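Chitin elicitor receptor kinase 1 (Arabidopsis thaliana, PDB 4EBY) is a plant LysM receptor kinase whose ectodomain recognises chitin oligomers, which induce its dimerisation and so activate immune signalling. Local coordinates at residues P66-P71 with L75-S80; D87-V92 with E104-R109; N110-T115 with L119-N124. All blocks are in the same frame, centred on the assembly; numbering follows the deposited sequence.

Overall arrangement
The three contacts follow one another along the chain, each closing before the next opens. Interaction 1 joins strands 60-70 and 74-82 of the six-stranded mixed sheet, interaction 2 packs helix 89-96 against helix 103-109, and interaction 3 folds the loop after the second helix onto the start of strand 122-128, the sheet neighbour of 74-82. Strand, two helices and strand give the βααβ order of a LysM domain. The centres of interactions 2 and 3 lie about 8 Å apart, those of 1 and 2 about 17 Å. All three reach one N-acetylglucosamine on Asn78, so the glycan borders both hairpin and helical layer.

Interaction 1 (P66-P71 with L75-S80); sequences PCECQP and LGHNFS. With NAG (2-acetamido-2-deoxy-beta-D-glucopyranose), chain E.
Leu75, Gln70 and His77 bury the most surface where 66-71 meets 75-80, and each does so in a different manner. Leu75 packs its CB 3.8 Å from Cys67 SG, while its CD2 branch reaches back over the Glu68 carbonyl. Beside it the backbones pair as an antiparallel bridge: Glu68 and Gly76 exchange two hydrogen bonds, with Gly76 N 2.9 Å from Glu68 O.

Gln70 works by folding over the neighbouring strand. Its chain turns about the CB-CG bond (chi2 -68°), bringing the amide above Gly76, with CG against Gly76 N and CA. NE2 gives a weak bond to Gly76 O, an acceptor already used by Glu68 N, and a second bond to a water. On the other end of the amide, OE1 accepts from N2 of the sugar carried by Asn78 at 2.8 Å, so both ends of the group are held and its rotation is fixed.

The imidazole of His77 is clasped from two directions. Pro66 CD sits over the centre of one face as a CH-pi contact, 3.9 Å from the ring centroid, and Glu68 comes alongside at the edge. ND1 donates to Glu68 OE1 at 2.8 Å, nearly in the ring plane but 33° out of the carboxylate plane, on its syn side. The negative carboxylate beside the ring would probably favour a protonated imidazole. The same water donates to OE1 and accepts from Asn78 N, linking carboxylate, amide and strand.

Disulfides from Cys67 to Cys129 and from Cys69 to Cys1 tie the first strand to parts of the chain outside the hairpin. The whole is a β-hairpin whose second strand, 74-82, is the first strand of a LysM βααβ unit and carries an N-glycosylation site, Asn78 ND2 bonded to the sugar C1.

Interaction 2 (D87-V92 with E104-R109); sequences DTYERV and ESLQAR. With NAG (2-acetamido-2-deoxy-beta-D-glucopyranose), chain E.
Tyr89 lays one face of its ring against the backbone of Leu106 and Gln107, joining the two helices of a LysM βααβ unit. The contact is almost wholly apolar. Gln107 CA makes a CH-pi approach 4.1 Å from the Tyr89 centroid, near the ring normal though offset toward the rim, and the Gln107 chain, extended beyond CG, runs on past CD2 and CE2 at about a right angle to the tyrosine. On the other side of the ring axis, CD1 meets Leu106 CB at 3.7 Å. The CD1 methyl of the leucine touches both Tyr89 O, at 3.4 Å, and Val92 CG1.

Polar side-chain bonds lie within 87-92 or reach outside the pair. Tyr89 OH is hydrogen-bonded to Phe112 O, which carries the ring's far end into the following loop. Arg109 brings NH1 to 3.5 Å from the sugar O5, a contact rather than a hydrogen bond. At the start of the first helix Thr88 is the N-cap, its OG1 accepting from Arg91 N. Arg91 turns back to Asp87 in a salt bridge, with NH2 2.9 Å from OD1, an N-H...O angle of 172° and the carboxylate oxygen in the guanidinium plane.

Interaction 3 (N110-T115 with L119-N124); sequences NPFPAT and LSATLN. With NAG (2-acetamido-2-deoxy-beta-D-glucopyranose), chain E.
Phe112 and Ala121 meet at the tight end of this contact, the methyl CB of Ala121 lying over one face of the ring toward its rim, 3.5 Å from Phe112 CZ. The opposite face is covered by the CG of its own neighbour, Pro111, so the ring is sandwiched between a methyl and a proline. Thr122 O approaches the ring edge near its plane, 3.6 Å from CE2, and the CD2 branch of Leu123 comes in obliquely against CD2 and CE2. With its CG anti to the carbonyl carbon (chi1 -44°), the phenylalanine swings from the loop onto the incoming strand.

Asn110, nearer the helix, sets its side-chain amide beside the backbone of Leu123 and Asn124; its CB also lies near Leu123 CD2. This is the loop of a LysM domain in which the chain leaves helix 103-109 and re-enters the sheet as strand 122-128, next to 74-82. Tyr89 of the first helix packs on both Asn110 and Leu123.

The outer side is looser. From Pro113 to Thr115 and again at Leu119 and Ser120 the segments are exposed and far from each other, the loop bowing away before it returns. Thr122 directs its side chain away from the loop. At the other end, Asn124 extends its amide from the strand, CG anti to the backbone N (chi1 -176°), and divides it between two partners: OD1 accepts from Arg109 NE, while ND2 donates to the ring oxygen O5 of the sugar linked to Asn78, at 2.9 Å and a bent 145°.

Interaction 1 (P66-P71 with L75-S80)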
loop_
_atom_site.group_PDB
_atom_site.type_symbol
_atom_site.label_atom_id
_atom_site.label_comp_id
_atom_site.label_asym_id
_atom_site.label_seq_id
_atom_site.Cartn_x
_atom_site.Cartn_y
_atom_site.Cartn_z
ATOM N N PRO A 66 7.684 6.044 -0.318
ATOM C CA PRO A 66 8.657 6.239 0.777
ATOM C C PRO A 66 8.078 5.772 2.103
ATOM O O PRO A 66 6.880 5.900 2.335
ATOM C CB PRO A 66 8.836 7.767 0.837
ATOM C CG PRO A 66 8.287 8.285 -0.490
ATOM C CD PRO A 66 7.197 7.324 -0.867
ATOM N N CYS A 67 8.921 5.237 2.977
ATOM C CA CYS A 67 8.434 4.720 4.258
ATOM C C CYS A 67 9.163 5.500 5.353
ATOM O O CYS A 67 10.363 5.326 5.559
ATOM C CB CYS A 67 8.695 3.209 4.339
ATOM S SG CYS A 67 8.074 2.386 5.872
ATOM N N GLU A 68 8.441 6.394 6.028
ATOM C CA GLU A 68 9.064 7.407 6.881
ATOM C C GLU A 68 8.576 7.297 8.317
ATOM O O GLU A 68 7.465 6.836 8.556
ATOM C CB GLU A 68 8.722 8.806 6.346
ATOM C CG GLU A 68 9.422 9.112 5.020
ATOM C CD GLU A 68 8.533 9.792 4.012
ATOM O OE1 GLU A 68 7.294 9.715 4.142
ATOM O OE2 GLU A 68 9.086 10.396 3.069
ATOM N N CYS A 69 9.405 7.728 9.270
ATOM C CA CYS A 69 8.978 7.749 10.664
ATOM C C CYS A 69 7.955 8.862 10.864
ATOM O O CYS A 69 8.152 9.984 10.399
ATOM C CB CYS A 69 10.171 7.929 11.596
ATOM S SG CYS A 69 9.750 7.519 13.319
ATOM N N GLN A 70 6.845 8.533 11.520
ATOM C CA GLN A 70 5.751 9.485 11.729
ATOM C C GLN A 70 5.666 9.864 13.196
ATOM O O GLN A 70 6.090 9.101 14.055
ATOM C CB GLN A 70 4.426 8.853 11.328
ATOM C CG GLN A 70 4.363 8.421 9.855
ATOM C CD GLN A 70 4.372 9.599 8.899
ATOM O OE1 GLN A 70 3.833 10.669 9.200
ATOM N NE2 GLN A 70 4.972 9.406 7.729
ATOM N N PRO A 71 5.095 11.039 13.485
ATOM C CA PRO A 71 4.890 11.366 14.904
ATOM C C PRO A 71 4.052 10.283 15.564
ATOM O O PRO A 71 3.062 9.846 14.991
ATOM C CB PRO A 71 4.119 12.687 14.848
ATOM C CG PRO A 71 4.523 13.300 13.528
ATOM C CD PRO A 71 4.662 12.122 12.591
ATOM N N LEU A 75 5.749 3.828 11.379
ATOM C CA LEU A 75 6.171 4.039 9.996
ATOM C C LEU A 75 4.999 4.211 9.049
ATOM O O LEU A 75 4.021 3.460 9.088
ATOM C CB LEU A 75 7.003 2.847 9.535
ATOM C CG LEU A 75 8.335 2.657 10.260
ATOM C CD1 LEU A 75 8.902 1.306 9.871
ATOM C CD2 LEU A 75 9.288 3.777 9.882
ATOM N N GLY A 76 5.120 5.192 8.172
ATOM C CA GLY A 76 4.091 5.410 7.170
ATOM C C GLY A 76 4.456 6.492 6.179
ATOM O O GLY A 76 5.577 7.007 6.165
ATOM N N HIS A 77 3.496 6.824 5.326
ATOM C CA HIS A 77 3.706 7.905 4.377
ATOM C C HIS A 77 2.438 8.728 4.205
ATOM O O HIS A 77 1.353 8.157 4.117
ATOM C CB HIS A 77 4.114 7.338 3.026
ATOM C CG HIS A 77 4.389 8.397 2.009
ATOM N ND1 HIS A 77 5.468 9.249 2.118
ATOM C CD2 HIS A 77 3.706 8.772 0.909
ATOM C CE1 HIS A 77 5.453 10.088 1.094
ATOM N NE2 HIS A 77 4.380 9.839 0.360
ATOM N N ASN A 78 2.594 10.052 4.137
ATOM C CA ASN A 78 1.487 10.960 3.815
ATOM C C ASN A 78 1.381 11.182 2.301
ATOM O O ASN A 78 2.163 11.947 1.720
ATOM C CB ASN A 78 1.693 12.325 4.472
ATOM C CG ASN A 78 1.738 12.262 5.987
ATOM O OD1 ASN A 78 1.139 11.380 6.606
ATOM N ND2 ASN A 78 2.474 13.215 6.583
ATOM N N PHE A 79 0.425 10.510 1.670
ATOM C CA PHE A 79 0.068 10.856 0.289
ATOM C C PHE A 79 -0.822 12.086 0.286
ATOM O O PHE A 79 -1.290 12.555 1.335
ATOM C CB PHE A 79 -0.646 9.698 -0.407
ATOM C CG PHE A 79 0.211 8.486 -0.595
ATOM C CD1 PHE A 79 1.119 8.436 -1.641
ATOM C CD2 PHE A 79 0.114 7.405 0.266
ATOM C CE1 PHE A 79 1.923 7.326 -1.824
ATOM C CE2 PHE A 79 0.898 6.282 0.083
ATOM C CZ PHE A 79 1.815 6.239 -0.973
ATOM N N SER A 80 -1.043 12.643 -0.910
ATOM C CA SER A 80 -1.926 13.793 -1.040
ATOM C C SER A 80 -2.977 13.480 -2.100
ATOM O O SER A 80 -2.682 12.848 -3.122
ATOM C CB SER A 80 -1.140 15.051 -1.425
ATOM O OG SER A 80 -0.285 15.475 -0.373
HETATM C C1 NAG E . 2.166 13.513 7.971
HETATM C C2 NAG E . 3.420 14.171 8.560
HETATM C C3 NAG E . 3.138 14.539 10.010
HETATM C C4 NAG E . 1.917 15.443 10.068
HETATM C C5 NAG E . 0.737 14.833 9.329
HETATM C C6 NAG E . -0.430 15.821 9.294
HETATM C C7 NAG E . 5.767 13.696 8.036
HETATM C C8 NAG E . 6.837 12.636 7.922
HETATM N N2 NAG E . 4.584 13.302 8.512
HETATM O O3 NAG E . 4.266 15.187 10.573
HETATM O O4 NAG E . 1.502 15.627 11.398
HETATM O O5 NAG E . 1.116 14.459 8.021
HETATM O O6 NAG E . -0.114 16.977 8.538
HETATM O O7 NAG E . 6.012 14.858 7.700
HETATM O O HOH W 1 5.172 11.070 5.199
#

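Interaction 2 (D87-V92 with E104-R109)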
loop_
_atom_site.group_PDB
_atom_site.type_symbol
_atom_site.label_atom_id
_atom_site.label_comp_id
_atom_site.label_asym_id
_atom_site.label_seq_id
_atom_site.Cartn_x
_atom_site.Cartn_y
_atom_site.Cartn_z
ATOM N N ASP A 87 -16.990 13.004 -3.356
ATOM C CA ASP A 87 -16.083 12.250 -2.494
ATOM C C ASP A 87 -16.530 12.304 -1.045
ATOM O O ASP A 87 -17.084 13.312 -0.571
ATOM C CB ASP A 87 -14.639 12.757 -2.612
ATOM C CG ASP A 87 -13.934 12.247 -3.849
ATOM O OD1 ASP A 87 -14.453 11.314 -4.496
ATOM O OD2 ASP A 87 -12.836 12.763 -4.172
ATOM N N THR A 88 -16.300 11.197 -0.342
ATOM C CA THR A 88 -16.515 11.114 1.085
ATOM C C THR A 88 -15.277 10.455 1.653
ATOM O O THR A 88 -14.525 9.812 0.912
ATOM C CB THR A 88 -17.725 10.226 1.441
ATOM O OG1 THR A 88 -17.511 8.906 0.926
ATOM C CG2 THR A 88 -18.995 10.800 0.826
ATOM N N TYR A 89 -15.050 10.613 2.949
ATOM C CA TYR A 89 -13.915 9.937 3.571
ATOM C C TYR A 89 -14.005 8.429 3.392
ATOM O O TYR A 89 -12.991 7.767 3.131
ATOM C CB TYR A 89 -13.814 10.296 5.045
ATOM C CG TYR A 89 -13.343 11.716 5.314
ATOM C CD1 TYR A 89 -12.220 12.238 4.687
ATOM C CD2 TYR A 89 -14.028 12.531 6.215
ATOM C CE1 TYR A 89 -11.786 13.542 4.950
ATOM C CE2 TYR A 89 -13.606 13.840 6.473
ATOM C CZ TYR A 89 -12.486 14.332 5.844
ATOM O OH TYR A 89 -12.066 15.625 6.104
ATOM N N GLU A 90 -15.216 7.891 3.511
ATOM C CA GLU A 90 -15.420 6.457 3.320
ATOM C C GLU A 90 -15.003 6.060 1.907
ATOM O O GLU A 90 -14.231 5.120 1.712
ATOM C CB GLU A 90 -16.890 6.068 3.554
ATOM C CG GLU A 90 -17.135 4.579 3.327
ATOM C CD GLU A 90 -18.584 4.238 3.015
ATOM O OE1 GLU A 90 -19.247 5.006 2.283
ATOM O OE2 GLU A 90 -19.051 3.185 3.494
ATOM N N ARG A 91 -15.496 6.776 0.907
ATOM C CA ARG A 91 -15.173 6.396 -0.469
ATOM C C ARG A 91 -13.690 6.534 -0.804
ATOM O O ARG A 91 -13.112 5.694 -1.498
ATOM C CB ARG A 91 -16.010 7.172 -1.477
ATOM C CG ARG A 91 -16.136 6.407 -2.778
ATOM C CD ARG A 91 -17.200 7.011 -3.656
ATOM N NE ARG A 91 -16.765 8.317 -4.114
ATOM C CZ ARG A 91 -17.453 9.075 -4.959
ATOM N NH1 ARG A 91 -18.609 8.648 -5.443
ATOM N NH2 ARG A 91 -16.977 10.255 -5.321
ATOM N N VAL A 92 -13.064 7.594 -0.307
ATOM C CA VAL A 92 -11.651 7.793 -0.551
ATOM C C VAL A 92 -10.832 6.631 0.020
ATOM O O VAL A 92 -9.903 6.169 -0.621
ATOM C CB VAL A 92 -11.161 9.153 -0.002
ATOM C CG1 VAL A 92 -9.644 9.273 -0.120
ATOM C CG2 VAL A 92 -11.848 10.298 -0.785
ATOM N N GLU A 104 -11.533 6.411 9.207
ATOM C CA GLU A 104 -11.281 7.030 10.502
ATOM C C GLU A 104 -9.973 7.818 10.494
ATOM O O GLU A 104 -9.891 8.918 11.070
ATOM C CB GLU A 104 -11.260 5.965 11.613
ATOM C CG GLU A 104 -12.602 5.280 11.843
ATOM C CD GLU A 104 -12.930 4.158 10.846
ATOM O OE1 GLU A 104 -12.106 3.808 9.964
ATOM O OE2 GLU A 104 -14.051 3.617 10.956
ATOM N N SER A 105 -8.952 7.259 9.850
ATOM C CA SER A 105 -7.660 7.932 9.761
ATOM C C SER A 105 -7.798 9.236 8.976
ATOM O O SER A 105 -7.299 10.289 9.394
ATOM C CB SER A 105 -6.607 7.018 9.124
ATOM O OG SER A 105 -5.371 7.699 8.938
ATOM N N LEU A 106 -8.486 9.155 7.845
ATOM C CA LEU A 106 -8.706 10.355 7.027
ATOM C C LEU A 106 -9.441 11.435 7.796
ATOM O O LEU A 106 -9.057 12.604 7.757
ATOM C CB LEU A 106 -9.494 10.017 5.766
ATOM C CG LEU A 106 -8.767 9.247 4.686
ATOM C CD1 LEU A 106 -9.758 8.796 3.611
ATOM C CD2 LEU A 106 -7.648 10.121 4.064
ATOM N N GLN A 107 -10.509 11.054 8.497
ATOM C CA GLN A 107 -11.314 12.056 9.191
ATOM C C GLN A 107 -10.516 12.704 10.330
ATOM O O GLN A 107 -10.640 13.896 10.580
ATOM C CB GLN A 107 -12.620 11.432 9.691
ATOM C CG GLN A 107 -13.567 12.440 10.358
ATOM C CD GLN A 107 -14.981 11.886 10.549
ATOM O OE1 GLN A 107 -15.466 11.079 9.747
ATOM N NE2 GLN A 107 -15.643 12.316 11.620
ATOM N N ALA A 108 -9.670 11.935 11.003
ATOM C CA ALA A 108 -8.911 12.481 12.125
ATOM C C ALA A 108 -7.854 13.508 11.715
ATOM O O ALA A 108 -7.572 14.453 12.458
ATOM C CB ALA A 108 -8.275 11.339 12.951
ATOM N N ARG A 109 -7.286 13.337 10.522
ATOM C CA ARG A 109 -6.113 14.104 10.119
ATOM C C ARG A 109 -6.417 15.181 9.085
ATOM O O ARG A 109 -5.501 15.857 8.636
ATOM C CB ARG A 109 -5.018 13.186 9.558
ATOM C CG ARG A 109 -5.316 12.591 8.186
ATOM C CD ARG A 109 -4.446 11.352 7.905
ATOM N NE ARG A 109 -3.009 11.629 7.896
ATOM C CZ ARG A 109 -2.167 11.374 8.898
ATOM N NH1 ARG A 109 -0.875 11.650 8.738
ATOM N NH2 ARG A 109 -2.595 10.860 10.053
HETATM C C1 NAG E . 2.166 13.513 7.971
HETATM C C2 NAG E . 3.420 14.171 8.560
HETATM C C3 NAG E . 3.138 14.539 10.010
HETATM C C4 NAG E . 1.917 15.443 10.068
HETATM C C5 NAG E . 0.737 14.833 9.329
HETATM C C6 NAG E . -0.430 15.821 9.294
HETATM C C7 NAG E . 5.767 13.696 8.036
HETATM C C8 NAG E . 6.837 12.636 7.922
HETATM N N2 NAG E . 4.584 13.302 8.512
HETATM O O3 NAG E . 4.266 15.187 10.573
HETATM O O4 NAG E . 1.502 15.627 11.398
HETATM O O5 NAG E . 1.116 14.459 8.021
HETATM O O6 NAG E . -0.114 16.977 8.538
HETATM O O7 NAG E . 6.012 14.858 7.700
#

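Interaction 3 (N110-T115 with L119-N124)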
loop_
_atom_site.group_PDB
_atom_site.type_symbol
_atom_site.label_atom_id
_atom_site.label_comp_id
_atom_site.label_asym_id
_atom_site.label_seq_id
_atom_site.Cartn_x
_atom_site.Cartn_y
_atom_site.Cartn_z
ATOM N N ASN A 110 -7.693 15.333 8.733
ATOM C CA ASN A 110 -8.133 16.392 7.806
ATOM C C ASN A 110 -9.217 17.214 8.477
ATOM O O ASN A 110 -9.971 16.678 9.290
ATOM C CB ASN A 110 -8.643 15.786 6.497
ATOM C CG ASN A 110 -7.542 15.109 5.725
ATOM O OD1 ASN A 110 -7.411 13.869 5.737
ATOM N ND2 ASN A 110 -6.713 15.909 5.092
ATOM N N PRO A 111 -9.296 18.526 8.153
ATOM C CA PRO A 111 -10.184 19.417 8.909
ATOM C C PRO A 111 -11.600 19.529 8.347
ATOM O O PRO A 111 -12.453 20.166 8.974
ATOM C CB PRO A 111 -9.475 20.772 8.812
ATOM C CG PRO A 111 -8.843 20.728 7.427
ATOM C CD PRO A 111 -8.334 19.281 7.328
ATOM N N PHE A 112 -11.851 18.924 7.191
ATOM C CA PHE A 112 -13.162 19.061 6.574
ATOM C C PHE A 112 -14.158 18.155 7.278
ATOM O O PHE A 112 -13.896 16.970 7.463
ATOM C CB PHE A 112 -13.069 18.721 5.077
ATOM C CG PHE A 112 -11.876 19.339 4.407
ATOM C CD1 PHE A 112 -11.890 20.675 4.015
ATOM C CD2 PHE A 112 -10.733 18.584 4.197
ATOM C CE1 PHE A 112 -10.771 21.259 3.417
ATOM C CE2 PHE A 112 -9.610 19.147 3.600
ATOM C CZ PHE A 112 -9.631 20.487 3.219
ATOM N N PRO A 113 -15.286 18.719 7.716
ATOM C CA PRO A 113 -16.343 17.861 8.253
ATOM C C PRO A 113 -16.695 16.809 7.210
ATOM O O PRO A 113 -16.596 17.065 6.011
ATOM C CB PRO A 113 -17.516 18.831 8.445
ATOM C CG PRO A 113 -16.874 20.165 8.650
ATOM C CD PRO A 113 -15.655 20.148 7.749
ATOM N N ALA A 114 -17.096 15.625 7.661
ATOM C CA ALA A 114 -17.404 14.535 6.750
ATOM C C ALA A 114 -18.475 14.927 5.735
ATOM O O ALA A 114 -18.527 14.371 4.643
ATOM C CB ALA A 114 -17.848 13.313 7.543
ATOM N N THR A 115 -19.330 15.885 6.101
ATOM C CA THR A 115 -20.432 16.309 5.239
ATOM C C THR A 115 -20.115 17.532 4.361
ATOM O O THR A 115 -20.954 17.984 3.583
ATOM C CB THR A 115 -21.676 16.623 6.083
ATOM O OG1 THR A 115 -21.333 17.595 7.082
ATOM C CG2 THR A 115 -22.175 15.363 6.769
ATOM N N LEU A 119 -14.923 20.413 -3.537
ATOM C CA LEU A 119 -14.143 20.174 -4.735
ATOM C C LEU A 119 -12.802 20.904 -4.641
ATOM O O LEU A 119 -12.752 22.097 -4.291
ATOM C CB LEU A 119 -14.933 20.701 -5.940
ATOM C CG LEU A 119 -14.761 19.974 -7.268
ATOM C CD1 LEU A 119 -15.400 18.602 -7.161
ATOM C CD2 LEU A 119 -15.429 20.793 -8.387
ATOM N N SER A 120 -11.740 20.163 -4.912
ATOM C CA SER A 120 -10.367 20.672 -4.936
ATOM C C SER A 120 -9.726 20.927 -3.571
ATOM O O SER A 120 -8.606 21.429 -3.500
ATOM C CB SER A 120 -10.237 21.883 -5.858
ATOM O OG SER A 120 -10.283 21.443 -7.213
ATOM N N ALA A 121 -10.408 20.550 -2.497
ATOM C CA ALA A 121 -9.704 20.398 -1.220
ATOM C C ALA A 121 -8.604 19.357 -1.427
ATOM O O ALA A 121 -8.699 18.503 -2.321
ATOM C CB ALA A 121 -10.662 19.950 -0.116
ATOM N N THR A 122 -7.556 19.414 -0.606
ATOM C CA THR A 122 -6.521 18.400 -0.643
ATOM C C THR A 122 -6.584 17.656 0.693
ATOM O O THR A 122 -6.685 18.297 1.750
ATOM C CB THR A 122 -5.136 19.013 -0.787
ATOM O OG1 THR A 122 -5.057 19.746 -2.028
ATOM C CG2 THR A 122 -4.089 17.935 -0.782
ATOM N N LEU A 123 -6.546 16.329 0.614
ATOM C CA LEU A 123 -6.498 15.496 1.812
ATOM C C LEU A 123 -5.102 14.976 2.026
ATOM O O LEU A 123 -4.399 14.602 1.074
ATOM C CB LEU A 123 -7.448 14.292 1.685
ATOM C CG LEU A 123 -8.922 14.612 1.398
ATOM C CD1 LEU A 123 -9.736 13.304 1.379
ATOM C CD2 LEU A 123 -9.513 15.613 2.410
ATOM N N ASN A 124 -4.732 14.909 3.308
ATOM C CA ASN A 124 -3.565 14.181 3.786
ATOM C C ASN A 124 -4.003 12.736 4.010
ATOM O O ASN A 124 -4.928 12.476 4.784
ATOM C CB ASN A 124 -3.103 14.827 5.095
ATOM C CG ASN A 124 -1.823 14.216 5.640
ATOM O OD1 ASN A 124 -1.704 13.004 5.755
ATOM N ND2 ASN A 124 -0.856 15.068 5.977
HETATM C C1 NAG E . 2.166 13.513 7.971
HETATM C C2 NAG E . 3.420 14.171 8.560
HETATM C C3 NAG E . 3.138 14.539 10.010
HETATM C C4 NAG E . 1.917 15.443 10.068
HETATM C C5 NAG E . 0.737 14.833 9.329
HETATM C C6 NAG E . -0.430 15.821 9.294
HETATM C C7 NAG E . 5.767 13.696 8.036
HETATM C C8 NAG E . 6.837 12.636 7.922
HETATM N N2 NAG E . 4.584 13.302 8.512
HETATM O O3 NAG E . 4.266 15.187 10.573
HETATM O O4 NAG E . 1.502 15.627 11.398
HETATM O O5 NAG E . 1.116 14.459 8.021
HETATM O O6 NAG E . -0.114 16.977 8.538
HETATM O O7 NAG E . 6.012 14.858 7.700
#